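Local coordinates for protein VP2 (Primate bocaparvovirus 1, PDB 7L0Y) that forms the T=1 icosahedral capsid of human bocavirus 1, a shell about 26 nm across built from 60 copies of the capsid protein, at residues 89-92 with 93-97; 487-490 with 491-494; 328-331 with 332-335. One frame throughout, in Å; residues are numbered along the deposited sequence.

Contact 1: residues 89-92 with 93-97; sequences QRLT and NEYKR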
# COMPACT_ATOMS: atom_id res chain seq x y z
N GLN A 89 70.62 39.51 -61.37
CA GLN A 89 71.48 38.39 -61.72
C GLN A 89 70.93 37.10 -61.16
O GLN A 89 70.85 36.09 -61.86
CB GLN A 89 72.88 38.61 -61.17
CG GLN A 89 73.93 37.67 -61.73
CD GLN A 89 75.19 37.72 -60.93
OE1 GLN A 89 75.22 38.30 -59.85
NE2 GLN A 89 76.26 37.15 -61.45
N ARG A 90 70.54 37.11 -59.90
CA ARG A 90 70.05 35.90 -59.27
C ARG A 90 68.73 35.46 -59.90
O ARG A 90 68.48 34.26 -60.04
CB ARG A 90 69.88 36.13 -57.78
CG ARG A 90 69.62 34.89 -57.02
CD ARG A 90 69.63 35.18 -55.58
NE ARG A 90 69.70 33.96 -54.80
CZ ARG A 90 69.94 33.94 -53.50
NH1 ARG A 90 70.11 35.07 -52.85
NH2 ARG A 90 70.01 32.78 -52.86
N LEU A 91 67.90 36.42 -60.27
CA LEU A 91 66.64 36.10 -60.91
C LEU A 91 66.86 35.43 -62.26
O LEU A 91 66.25 34.41 -62.57
CB LEU A 91 65.81 37.37 -61.08
CG LEU A 91 64.43 37.24 -61.69
CD1 LEU A 91 63.51 36.54 -60.73
CD2 LEU A 91 63.91 38.60 -62.08
N THR A 92 67.74 36.00 -63.08
CA THR A 92 67.93 35.48 -64.43
C THR A 92 68.83 34.25 -64.46
O THR A 92 68.81 33.52 -65.45
CB THR A 92 68.50 36.57 -65.34
OG1 THR A 92 69.73 37.06 -64.79
CG2 THR A 92 67.53 37.70 -65.48
N ASN A 93 69.63 34.02 -63.43
CA ASN A 93 70.39 32.78 -63.38
C ASN A 93 69.58 31.63 -62.83
O ASN A 93 69.74 30.49 -63.28
CB ASN A 93 71.67 32.97 -62.57
CG ASN A 93 72.74 33.72 -63.34
OD1 ASN A 93 72.73 33.76 -64.56
ND2 ASN A 93 73.68 34.31 -62.62
N GLU A 94 68.73 31.87 -61.83
CA GLU A 94 68.14 30.77 -61.08
C GLU A 94 66.71 30.42 -61.46
O GLU A 94 66.17 29.46 -60.91
CB GLU A 94 68.20 31.07 -59.58
CG GLU A 94 69.60 31.15 -59.03
CD GLU A 94 69.62 31.29 -57.53
OE1 GLU A 94 68.53 31.44 -56.93
OE2 GLU A 94 70.71 31.24 -56.93
N TYR A 95 66.06 31.15 -62.36
CA TYR A 95 64.64 30.93 -62.58
C TYR A 95 64.33 30.94 -64.06
O TYR A 95 64.83 31.79 -64.80
CB TYR A 95 63.78 31.98 -61.88
CG TYR A 95 63.97 32.02 -60.40
CD1 TYR A 95 63.35 31.10 -59.58
CD2 TYR A 95 64.76 32.99 -59.81
CE1 TYR A 95 63.51 31.13 -58.24
CE2 TYR A 95 64.93 33.03 -58.46
CZ TYR A 95 64.30 32.10 -57.67
OH TYR A 95 64.46 32.13 -56.31
N LYS A 96 63.48 30.01 -64.49
CA LYS A 96 63.08 29.95 -65.88
C LYS A 96 61.98 30.94 -66.24
O LYS A 96 61.85 31.30 -67.41
CB LYS A 96 62.63 28.53 -66.23
CG LYS A 96 61.55 28.03 -65.34
CD LYS A 96 61.12 26.65 -65.74
CE LYS A 96 60.31 26.65 -67.00
NZ LYS A 96 59.90 25.28 -67.38
N ARG A 97 61.19 31.38 -65.27
CA ARG A 97 60.19 32.39 -65.55
C ARG A 97 59.80 33.07 -64.25
O ARG A 97 60.00 32.53 -63.16
CB ARG A 97 58.97 31.79 -66.23
CG ARG A 97 58.36 30.67 -65.48
CD ARG A 97 57.07 30.29 -66.10
NE ARG A 97 56.38 29.30 -65.29
CZ ARG A 97 55.15 28.88 -65.54
NH1 ARG A 97 54.47 29.39 -66.55
NH2 ARG A 97 54.60 27.98 -64.75
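Arg90 and Glu94 pair one turn apart near the C-terminal end of helix 85-94. The Glu94 side chain starts close to the backbone of its partner: CB is 3.2 Å from Arg90 O. CG passes the same oxygen, and the extended chain turns its carboxylate to the arginine. Glu94 CD meets the aliphatic part of the arginine, 3.6 Å from Arg90 CG. At the tip, Glu94 OE1 forms a long salt bridge with Arg90 NE, at 3.5 Å. Glu94 OE2 is also near, 3.6 Å from Arg90 NE. The carboxylate comes to the edge of the guanidinium, but the planes stand 86° apart. Arg90 can reach it because its CG is anti to the backbone N (chi1 -170°) and the chain is extended as far as NE.

Two backbone bonds close the turn: Asn93 N to Gln89 O at 2.9 Å and Glu94 N to Arg90 O at 3.0 Å. The next, Tyr95 N to Leu91 O at 3.3 Å, is weak; Tyr95 is the first residue to leave helical geometry. Tyr95 CD2 still touches the helix, 3.9 Å from Leu91 CD1. Tyr95 OH bonds to Ser27 O.

Glu94 OE1 also forms a salt bridge with Arg462 of the same chain. Arg90 NH2 bonds to Tyr463 O of the second subunit, with a cation-pi contact to that tyrosine. Glu94 packs on Glu94 of the second subunit, consistent with a twofold axis here. Two arginines near this buried carboxylate would tend to favour its charged form, though at pH 2.6 its state is uncertain.

Contact 2: residues 487-490 with 491-494; sequences YTPT and YHVD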
# COMPACT_ATOMS: atom_id res chain seq x y z
N TYR A 487 89.14 52.83 -63.00
CA TYR A 487 89.31 51.71 -62.10
C TYR A 487 88.03 51.23 -61.43
O TYR A 487 88.09 50.32 -60.59
CB TYR A 487 90.38 52.00 -61.04
CG TYR A 487 90.29 53.28 -60.25
CD1 TYR A 487 89.37 53.42 -59.23
CD2 TYR A 487 91.21 54.29 -60.44
CE1 TYR A 487 89.32 54.57 -58.47
CE2 TYR A 487 91.17 55.45 -59.69
CZ TYR A 487 90.22 55.58 -58.70
OH TYR A 487 90.19 56.73 -57.95
N THR A 488 86.87 51.79 -61.75
CA THR A 488 85.66 51.39 -61.05
C THR A 488 84.83 50.44 -61.91
O THR A 488 84.54 50.75 -63.07
CB THR A 488 84.83 52.61 -60.68
OG1 THR A 488 85.62 53.49 -59.88
CG2 THR A 488 83.63 52.19 -59.87
N PRO A 489 84.42 49.29 -61.37
CA PRO A 489 83.60 48.35 -62.14
C PRO A 489 82.19 48.86 -62.35
O PRO A 489 81.79 49.92 -61.88
CB PRO A 489 83.62 47.08 -61.28
CG PRO A 489 83.85 47.58 -59.91
CD PRO A 489 84.76 48.76 -60.04
N THR A 490 81.40 48.03 -63.05
CA THR A 490 80.18 48.52 -63.69
C THR A 490 79.17 49.07 -62.70
O THR A 490 78.76 50.22 -62.82
CB THR A 490 79.54 47.43 -64.53
OG1 THR A 490 80.40 47.11 -65.64
CG2 THR A 490 78.21 47.89 -65.06
N TYR A 491 78.72 48.28 -61.75
CA TYR A 491 77.65 48.73 -60.88
C TYR A 491 78.16 49.36 -59.59
O TYR A 491 77.40 49.49 -58.63
CB TYR A 491 76.67 47.59 -60.62
CG TYR A 491 75.94 47.21 -61.87
CD1 TYR A 491 74.88 47.96 -62.33
CD2 TYR A 491 76.32 46.10 -62.60
CE1 TYR A 491 74.21 47.62 -63.46
CE2 TYR A 491 75.65 45.76 -63.74
CZ TYR A 491 74.60 46.52 -64.17
OH TYR A 491 73.93 46.17 -65.32
N HIS A 492 79.44 49.66 -59.53
CA HIS A 492 80.04 50.30 -58.38
C HIS A 492 79.91 51.82 -58.54
O HIS A 492 79.35 52.32 -59.52
CB HIS A 492 81.48 49.84 -58.27
CG HIS A 492 82.07 49.97 -56.91
ND1 HIS A 492 81.64 49.20 -55.85
CD2 HIS A 492 83.07 50.74 -56.43
CE1 HIS A 492 82.34 49.52 -54.77
NE2 HIS A 492 83.21 50.45 -55.10
N VAL A 493 80.43 52.56 -57.60
CA VAL A 493 80.37 54.02 -57.67
C VAL A 493 81.76 54.61 -57.89
O VAL A 493 82.77 54.10 -57.41
CB VAL A 493 79.70 54.63 -56.43
CG1 VAL A 493 78.23 54.30 -56.42
CG2 VAL A 493 80.36 54.11 -55.17
N ASP A 494 81.77 55.73 -58.59
CA ASP A 494 82.95 56.52 -58.92
C ASP A 494 83.53 57.15 -57.65
O ASP A 494 82.83 57.31 -56.65
CB ASP A 494 82.53 57.61 -59.89
CG ASP A 494 83.67 58.31 -60.56
OD1 ASP A 494 84.80 57.81 -60.54
OD2 ASP A 494 83.44 59.41 -61.11
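A type I beta turn from Pro489 to His492 reverses the chain in the long loop between strands 446-462 and 516-517. The bond that closes it, His492 N to Pro489 O, is weak at 3.3 Å. At its corner the Thr490 methyl lies over one face of the Tyr491 ring, a CH-pi contact with CG2 3.7 Å from the centroid and 19° off the normal. Thr490 CG2 is anti to the backbone N, which sets it over the ring, while OG1 bonds to Ser480 N. Tyr491 OH is held by Gln507 O.

On the arms, Pro489 runs alongside His492, with Pro489 CG 3.7 Å from His492 CB. Thr488 lies across His492. Thr488 CG2 is 3.6 Å from His492 CB and meets the imidazole at its edge, in the ring plane.

The turn is buried between subunits. Pro489 packs on Leu194 in helix 189-195 of the third subunit. Val493 O bonds to Thr51 OG1 in strand 50-53 of that subunit, and Arg469 of the second subunit packs on Pro489 and His492.

Contact 3: residues 328-331 with 332-335; sequences TNLE and YKLQ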
# COMPACT_ATOMS: atom_id res chain seq x y z
N THR A 328 68.99 43.52 -89.78
CA THR A 328 69.97 43.62 -90.85
C THR A 328 70.78 44.90 -90.79
O THR A 328 71.66 45.10 -91.62
CB THR A 328 69.27 43.50 -92.21
OG1 THR A 328 68.29 44.53 -92.33
CG2 THR A 328 68.60 42.16 -92.34
N ASN A 329 70.49 45.77 -89.83
CA ASN A 329 71.25 47.00 -89.67
C ASN A 329 71.08 47.49 -88.24
O ASN A 329 70.19 47.06 -87.52
CB ASN A 329 70.79 48.07 -90.67
CG ASN A 329 71.74 49.25 -90.73
OD1 ASN A 329 72.48 49.51 -89.79
ND2 ASN A 329 71.75 49.94 -91.85
N LEU A 330 71.97 48.40 -87.86
CA LEU A 330 71.90 49.06 -86.56
C LEU A 330 70.57 49.77 -86.35
O LEU A 330 70.14 49.91 -85.20
CB LEU A 330 73.05 50.05 -86.43
CG LEU A 330 73.32 50.68 -85.07
CD1 LEU A 330 73.08 49.67 -83.97
CD2 LEU A 330 74.74 51.16 -85.02
N GLU A 331 69.92 50.24 -87.42
CA GLU A 331 68.67 50.96 -87.26
C GLU A 331 67.59 50.11 -86.61
O GLU A 331 66.71 50.63 -85.93
CB GLU A 331 68.16 51.46 -88.61
CG GLU A 331 68.93 52.63 -89.17
CD GLU A 331 68.33 53.13 -90.46
OE1 GLU A 331 67.51 52.40 -91.05
OE2 GLU A 331 68.66 54.26 -90.87
N TYR A 332 67.64 48.80 -86.82
CA TYR A 332 66.56 47.92 -86.39
C TYR A 332 66.77 47.40 -84.98
O TYR A 332 65.91 46.69 -84.46
CB TYR A 332 66.42 46.76 -87.36
CG TYR A 332 66.14 47.21 -88.77
CD1 TYR A 332 65.27 48.26 -89.01
CD2 TYR A 332 66.76 46.61 -89.84
CE1 TYR A 332 65.02 48.69 -90.30
CE2 TYR A 332 66.52 47.03 -91.12
CZ TYR A 332 65.65 48.07 -91.35
OH TYR A 332 65.41 48.48 -92.63
N LYS A 333 67.88 47.74 -84.35
CA LYS A 333 68.21 47.24 -83.03
C LYS A 333 67.69 48.20 -81.97
O LYS A 333 67.79 49.42 -82.13
CB LYS A 333 69.72 47.06 -82.89
CG LYS A 333 70.28 46.00 -83.80
CD LYS A 333 71.77 45.93 -83.69
CE LYS A 333 72.34 44.86 -84.59
NZ LYS A 333 73.82 44.84 -84.51
N LEU A 334 67.12 47.65 -80.91
CA LEU A 334 66.70 48.44 -79.77
C LEU A 334 67.92 49.10 -79.14
O LEU A 334 68.93 48.44 -78.88
CB LEU A 334 65.99 47.56 -78.76
CG LEU A 334 65.45 48.25 -77.51
CD1 LEU A 334 64.33 49.19 -77.87
CD2 LEU A 334 65.00 47.24 -76.48
N GLN A 335 67.83 50.40 -78.90
CA GLN A 335 68.97 51.14 -78.40
C GLN A 335 68.48 52.25 -77.48
O GLN A 335 67.45 52.87 -77.74
CB GLN A 335 69.79 51.71 -79.56
CG GLN A 335 71.14 52.24 -79.20
CD GLN A 335 71.93 52.61 -80.42
OE1 GLN A 335 71.48 52.41 -81.55
NE2 GLN A 335 73.12 53.14 -80.22
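Tyr332 folds back on Thr328 and Asn329 across a short 3-10 turn, and this is the closely packed part of the contact. Tyr332 N bonds to Asn329 O at 3.2 Å, and Lys333 N bonds to Leu330 O at 3.2 Å. These are successive three-residue bonds, as a 3-10 turn requires. In both, the donor sits well above the carbonyl plane, by 55° in the first and 64° in the second. The Tyr332 ring runs back along the chain because CG is anti to the carbonyl carbon, with chi1 at -58°. Thr328 OG1 comes in at the ring edge, near its plane, 3.3 Å from Tyr332 CE2. Tyr332 CD1 lies 3.8 Å from Glu331 C, which approaches the ring obliquely. Pro321 also touches this side chain, and Tyr332 is buried.

The other side is looser. Leu330 lies athwart Lys333, and Leu330 CD1 meets Lys333 CD at 4.0 Å. Both residues are partly exposed, and both rest on Ile350 of strand 348-350. The contact between them is through methyl and methylene groups. Thr328, although it touches the tyrosine, is exposed.

Glu331 is buried. Its OE1 accepts a hydrogen bond from Arg285 N, and its OE2 accepts one from Arg253 N of the fourth subunit. Leu330 also packs on Tyr251 of that subunit. Backbone bonds and apolar contacts shape the turn itself. The two amides that Glu331 meets, one from each subunit, would probably stabilise negative charge on its carboxylate and tie the turn to the neighbour.

All three contacts are local along the chain, and each touches another subunit of the capsid. The touching residues of contacts 1 and 2 are all buried, whereas contact 3 is partly buried and has an exposed edge. Contact 1 lies where helix 85-94 passes into strand 95-118, contact 3 has a 3-10 turn leading into strand 335-337, and contact 2 has no regular helix or strand. Contacts 1 and 2 both meet the second subunit, but their nearest atoms are about 8 Å apart. The chemistry differs too: contact 1 has an internal salt bridge, contact 2 relies on methyl and ring packing, and contact 3 on two backbone bonds, with a glutamate bonded across the interface.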